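Local coordinates for protein Tp0751 (Treponema pallidum, PDB 5JK2) that is an adhesin with a non-canonical lipocalin fold that mediates attachment to extracellular matrix components and interactions with host cells, at residues T121-V133 / G142-Y154. The protein carries 1 engineered substitution. Sequence-based numbering, arbitrary orientation.
Sequences TFESHAVIHVRAV and GSTSMWDGQYTRY. Engineered in segment 121-133: A126 (natural residue Glu).
Two antiparallel strands of the eight-stranded lipocalin-like barrel, 127-130 and 149-153, meet here in regular register. I128 pairs with Y151, and V130 with G149, as hydrogen-bonded pairs, V130 N lying 2.9 Å from G149 O. H129 with Q150, between these two, and V127 with T152, beyond I128, are the non-hydrogen-bonded pairs.

The buried face carries I128, V130 and Y151, apolar or aromatic as a barrel interior demands. V130 CG2 lies 3.4 Å from Y151 CD1, and I128 CG1 packs on Y151 CB at 3.6 Å. The tyrosine hydroxyl is satisfied within this interior by donating to W147 O (2.6 Å), which lies at the ring's edge, in its plane.

On the other face, more polar and more exposed, the H129 ring lies over the G149 backbone, with G149 O above the ring centre and G149 CA making a CH-pi contact. G149 has a positive phi (146°), a backbone conformation that glycine, having no CB, adopts without strain.

Beyond the paired strands D148 takes over: OD1 accepts from A132 N on its syn side (2.7 Å), while OD2 forms a salt bridge with R131 NH1, its hydrogen bond weak at 3.3 Å. The bend at chi2 (78°) folds the arginine chain back, laying CD against OD2. S145 OG closes an ST turn onto W147 N.

Strand 115-122 flanks 127-130, with V120 and L118 touching I128 and V130 respectively; strand 149-153 pairs onward with 52-56, closing the barrel, where Q56 also bonds the Y151 hydroxyl.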
loop_
_atom_site.group_PDB
_atom_site.type_symbol
_atom_site.label_atom_id
_atom_site.label_comp_id
_atom_site.label_asym_id
_atom_site.label_seq_id
_atom_site.Cartn_x
_atom_site.Cartn_y
_atom_site.Cartn_z
ATOM N N THR A 121 5.047 -3.165 4.458
ATOM C CA THR A 121 5.936 -2.989 5.600
ATOM C C THR A 121 6.638 -1.641 5.517
ATOM O O THR A 121 7.444 -1.403 4.618
ATOM C CB THR A 121 6.991 -4.109 5.676
ATOM O OG1 THR A 121 6.339 -5.384 5.668
ATOM C CG2 THR A 121 7.831 -3.979 6.940
ATOM N N PHE A 122 6.318 -0.762 6.460
ATOM C CA PHE A 122 6.922 0.560 6.520
ATOM C C PHE A 122 8.375 0.512 6.968
ATOM O O PHE A 122 8.733 -0.242 7.871
ATOM C CB PHE A 122 6.141 1.459 7.474
ATOM C CG PHE A 122 4.947 2.119 6.854
ATOM C CD1 PHE A 122 3.721 1.482 6.824
ATOM C CD2 PHE A 122 5.049 3.391 6.323
ATOM C CE1 PHE A 122 2.623 2.101 6.263
ATOM C CE2 PHE A 122 3.959 4.011 5.763
ATOM C CZ PHE A 122 2.744 3.367 5.734
ATOM N N GLU A 123 9.199 1.334 6.327
ATOM C CA GLU A 123 10.587 1.521 6.731
ATOM C C GLU A 123 10.733 2.943 7.250
ATOM O O GLU A 123 11.499 3.214 8.173
ATOM C CB GLU A 123 11.544 1.265 5.563
ATOM C CG GLU A 123 11.166 0.068 4.694
ATOM C CD GLU A 123 12.158 -0.176 3.573
ATOM O OE1 GLU A 123 11.851 -0.979 2.666
ATOM O OE2 GLU A 123 13.248 0.435 3.599
ATOM N N SER A 124 9.978 3.849 6.638
ATOM C CA SER A 124 9.938 5.242 7.051
ATOM C C SER A 124 8.569 5.793 6.704
ATOM O O SER A 124 7.731 5.077 6.161
ATOM C CB SER A 124 11.033 6.057 6.363
ATOM O OG SER A 124 12.279 5.387 6.421
ATOM N N HIS A 125 8.341 7.064 7.003
ATOM C CA HIS A 125 7.035 7.656 6.759
ATOM C C HIS A 125 6.742 7.738 5.261
ATOM O O HIS A 125 5.581 7.797 4.855
ATOM C CB HIS A 125 6.946 9.045 7.399
ATOM C CG HIS A 125 7.538 10.139 6.568
ATOM N ND1 HIS A 125 6.834 10.777 5.569
ATOM C CD2 HIS A 125 8.763 10.715 6.591
ATOM C CE1 HIS A 125 7.602 11.696 5.010
ATOM N NE2 HIS A 125 8.777 11.679 5.612
ATOM N N ALA A 126 7.794 7.728 4.444
ATOM C CA ALA A 126 7.643 7.816 2.993
ATOM C C ALA A 126 8.428 6.717 2.287
ATOM O O ALA A 126 8.811 6.862 1.125
ATOM C CB ALA A 126 8.089 9.175 2.499
ATOM N N VAL A 127 8.664 5.623 3.004
ATOM C CA VAL A 127 9.382 4.476 2.463
ATOM C C VAL A 127 8.768 3.187 2.995
ATOM O O VAL A 127 8.706 2.974 4.205
ATOM C CB VAL A 127 10.880 4.522 2.824
ATOM C CG1 VAL A 127 11.608 3.325 2.231
ATOM C CG2 VAL A 127 11.511 5.823 2.343
ATOM N N ILE A 128 8.312 2.336 2.080
ATOM C CA ILE A 128 7.699 1.062 2.438
ATOM C C ILE A 128 8.326 -0.080 1.648
ATOM O O ILE A 128 9.171 0.143 0.779
ATOM C CB ILE A 128 6.171 1.069 2.179
ATOM C CG1 ILE A 128 5.874 1.294 0.690
ATOM C CG2 ILE A 128 5.497 2.140 3.014
ATOM C CD1 ILE A 128 4.451 0.976 0.283
ATOM N N HIS A 129 7.902 -1.302 1.950
ATOM C CA HIS A 129 8.238 -2.456 1.131
ATOM C C HIS A 129 6.999 -3.331 0.996
ATOM O O HIS A 129 6.381 -3.702 1.995
ATOM C CB HIS A 129 9.397 -3.254 1.729
ATOM C CG HIS A 129 10.021 -4.215 0.764
ATOM N ND1 HIS A 129 11.264 -4.009 0.203
ATOM C CD2 HIS A 129 9.561 -5.377 0.242
ATOM C CE1 HIS A 129 11.547 -5.010 -0.614
ATOM N NE2 HIS A 129 10.529 -5.852 -0.609
ATOM N N VAL A 130 6.636 -3.646 -0.243
ATOM C CA VAL A 130 5.388 -4.344 -0.523
ATOM C C VAL A 130 5.614 -5.771 -1.008
ATOM O O VAL A 130 6.533 -6.042 -1.780
ATOM C CB VAL A 130 4.557 -3.596 -1.587
ATOM C CG1 VAL A 130 3.211 -4.284 -1.800
ATOM C CG2 VAL A 130 4.350 -2.146 -1.179
ATOM N N ARG A 131 4.757 -6.671 -0.538
ATOM C CA ARG A 131 4.692 -8.038 -1.028
ATOM C C ARG A 131 3.243 -8.297 -1.410
ATOM O O ARG A 131 2.334 -8.043 -0.621
ATOM C CB ARG A 131 5.194 -9.030 0.032
ATOM C CG ARG A 131 4.704 -10.476 -0.105
ATOM C CD ARG A 131 5.454 -11.256 -1.181
ATOM N NE ARG A 131 5.038 -12.660 -1.212
ATOM C CZ ARG A 131 5.608 -13.606 -1.956
ATOM N NH1 ARG A 131 6.633 -13.316 -2.747
ATOM N NH2 ARG A 131 5.149 -14.848 -1.904
ATOM N N ALA A 132 3.034 -8.788 -2.627
ATOM C CA ALA A 132 1.692 -9.019 -3.140
ATOM C C ALA A 132 1.494 -10.487 -3.491
ATOM O O ALA A 132 2.423 -11.159 -3.934
ATOM C CB ALA A 132 1.432 -8.143 -4.354
ATOM N N VAL A 133 0.277 -10.976 -3.278
ATOM C CA VAL A 133 -0.058 -12.365 -3.556
ATOM C C VAL A 133 -1.478 -12.465 -4.087
ATOM O O VAL A 133 -2.430 -12.086 -3.406
ATOM C CB VAL A 133 0.075 -13.243 -2.296
ATOM C CG1 VAL A 133 -0.425 -14.661 -2.565
ATOM C CG2 VAL A 133 1.514 -13.256 -1.816
ATOM N N GLY A 142 0.952 -17.795 -4.697
ATOM C CA GLY A 142 1.882 -16.767 -4.252
ATOM C C GLY A 142 3.328 -16.922 -4.687
ATOM O O GLY A 142 4.215 -17.145 -3.860
ATOM N N SER A 143 3.573 -16.823 -5.993
ATOM C CA SER A 143 4.935 -16.607 -6.496
ATOM C C SER A 143 5.267 -15.104 -6.368
ATOM O O SER A 143 4.444 -14.330 -5.873
ATOM C CB SER A 143 5.102 -17.096 -7.950
ATOM O OG SER A 143 4.235 -16.459 -8.866
ATOM N N THR A 144 6.472 -14.700 -6.773
ATOM C CA THR A 144 6.856 -13.283 -6.766
ATOM C C THR A 144 5.952 -12.484 -7.696
ATOM O O THR A 144 5.570 -12.966 -8.764
ATOM C CB THR A 144 8.326 -13.066 -7.201
ATOM O OG1 THR A 144 8.692 -11.695 -6.995
ATOM C CG2 THR A 144 8.513 -13.415 -8.673
ATOM N N SER A 145 5.629 -11.258 -7.294
ATOM C CA SER A 145 4.733 -10.404 -8.065
ATOM C C SER A 145 5.491 -9.260 -8.718
ATOM O O SER A 145 6.608 -8.937 -8.319
ATOM C CB SER A 145 3.626 -9.852 -7.165
ATOM O OG SER A 145 2.789 -8.958 -7.874
ATOM N N MET A 146 4.877 -8.654 -9.729
ATOM C CA MET A 146 5.452 -7.484 -10.379
ATOM C C MET A 146 5.373 -6.278 -9.451
ATOM O O MET A 146 6.083 -5.290 -9.631
ATOM C CB MET A 146 4.729 -7.184 -11.694
ATOM C CG MET A 146 3.268 -6.789 -11.527
ATOM S SD MET A 146 2.400 -6.580 -13.092
ATOM C CE MET A 146 3.447 -5.398 -13.914
ATOM N N TRP A 147 4.499 -6.376 -8.454
ATOM C CA TRP A 147 4.274 -5.293 -7.508
ATOM C C TRP A 147 5.214 -5.384 -6.310
ATOM O O TRP A 147 5.398 -4.407 -5.586
ATOM C CB TRP A 147 2.819 -5.307 -7.035
ATOM C CG TRP A 147 1.836 -5.368 -8.165
ATOM C CD1 TRP A 147 1.022 -6.411 -8.488
ATOM C CD2 TRP A 147 1.581 -4.345 -9.134
ATOM N NE1 TRP A 147 0.268 -6.098 -9.592
ATOM C CE2 TRP A 147 0.593 -4.835 -10.008
ATOM C CE3 TRP A 147 2.089 -3.061 -9.343
ATOM C CZ2 TRP A 147 0.106 -4.089 -11.075
ATOM C CZ3 TRP A 147 1.601 -2.321 -10.402
ATOM C CH2 TRP A 147 0.621 -2.836 -11.253
ATOM N N ASP A 148 5.804 -6.559 -6.103
ATOM C CA ASP A 148 6.781 -6.747 -5.035
ATOM C C ASP A 148 7.955 -5.799 -5.202
ATOM O O ASP A 148 8.480 -5.638 -6.302
ATOM C CB ASP A 148 7.290 -8.189 -5.009
ATOM C CG ASP A 148 6.316 -9.143 -4.354
ATOM O OD1 ASP A 148 5.119 -8.808 -4.264
ATOM O OD2 ASP A 148 6.753 -10.234 -3.930
ATOM N N GLY A 149 8.363 -5.172 -4.104
ATOM C CA GLY A 149 9.521 -4.299 -4.112
ATOM C C GLY A 149 9.379 -3.124 -3.170
ATOM O O GLY A 149 8.401 -3.015 -2.431
ATOM N N GLN A 150 10.370 -2.241 -3.203
ATOM C CA GLN A 150 10.379 -1.059 -2.358
ATOM C C GLN A 150 9.638 0.076 -3.054
ATOM O O GLN A 150 9.747 0.238 -4.268
ATOM C CB GLN A 150 11.815 -0.644 -2.041
ATOM C CG GLN A 150 11.933 0.429 -0.978
ATOM C CD GLN A 150 13.328 1.010 -0.891
ATOM O OE1 GLN A 150 14.156 0.809 -1.778
ATOM N NE2 GLN A 150 13.595 1.735 0.184
ATOM N N TYR A 151 8.882 0.851 -2.282
ATOM C CA TYR A 151 8.177 2.014 -2.807
ATOM C C TYR A 151 8.532 3.261 -2.016
ATOM O O TYR A 151 8.964 3.180 -0.867
ATOM C CB TYR A 151 6.662 1.800 -2.771
ATOM C CG TYR A 151 6.158 0.777 -3.752
ATOM C CD1 TYR A 151 6.267 -0.580 -3.486
ATOM C CD2 TYR A 151 5.566 1.167 -4.944
ATOM C CE1 TYR A 151 5.806 -1.521 -4.383
ATOM C CE2 TYR A 151 5.101 0.234 -5.846
ATOM C CZ TYR A 151 5.223 -1.109 -5.562
ATOM O OH TYR A 151 4.759 -2.038 -6.466
ATOM N N THR A 152 8.339 4.415 -2.644
ATOM C CA THR A 152 8.521 5.699 -1.983
ATOM C C THR A 152 7.366 6.610 -2.356
ATOM O O THR A 152 6.997 6.701 -3.524
ATOM C CB THR A 152 9.849 6.366 -2.377
ATOM O OG1 THR A 152 9.912 6.511 -3.801
ATOM C CG2 THR A 152 11.023 5.535 -1.906
ATOM N N ARG A 153 6.791 7.279 -1.366
ATOM C CA ARG A 153 5.664 8.160 -1.630
ATOM C C ARG A 153 6.119 9.384 -2.412
ATOM O O ARG A 153 7.235 9.872 -2.225
ATOM C CB ARG A 153 4.989 8.588 -0.327
ATOM C CG ARG A 153 3.611 9.213 -0.523
ATOM C CD ARG A 153 3.006 9.630 0.800
ATOM N NE ARG A 153 1.616 10.057 0.666
ATOM C CZ ARG A 153 1.233 11.283 0.319
ATOM N NH1 ARG A 153 -0.057 11.572 0.231
ATOM N NH2 ARG A 153 2.135 12.221 0.055
ATOM N N TYR A 154 5.247 9.876 -3.287
ATOM C CA TYR A 154 5.597 11.003 -4.141
ATOM C C TYR A 154 5.518 12.316 -3.375
ATOM O O TYR A 154 4.566 12.568 -2.635
ATOM C CB TYR A 154 4.693 11.078 -5.378
ATOM C CG TYR A 154 5.049 12.249 -6.283
ATOM C CD1 TYR A 154 6.077 12.153 -7.212
ATOM C CD2 TYR A 154 4.382 13.462 -6.176
ATOM C CE1 TYR A 154 6.415 13.232 -8.023
ATOM C CE2 TYR A 154 4.713 14.539 -6.982
ATOM C CZ TYR A 154 5.726 14.420 -7.901
ATOM O OH TYR A 154 6.042 15.502 -8.695
#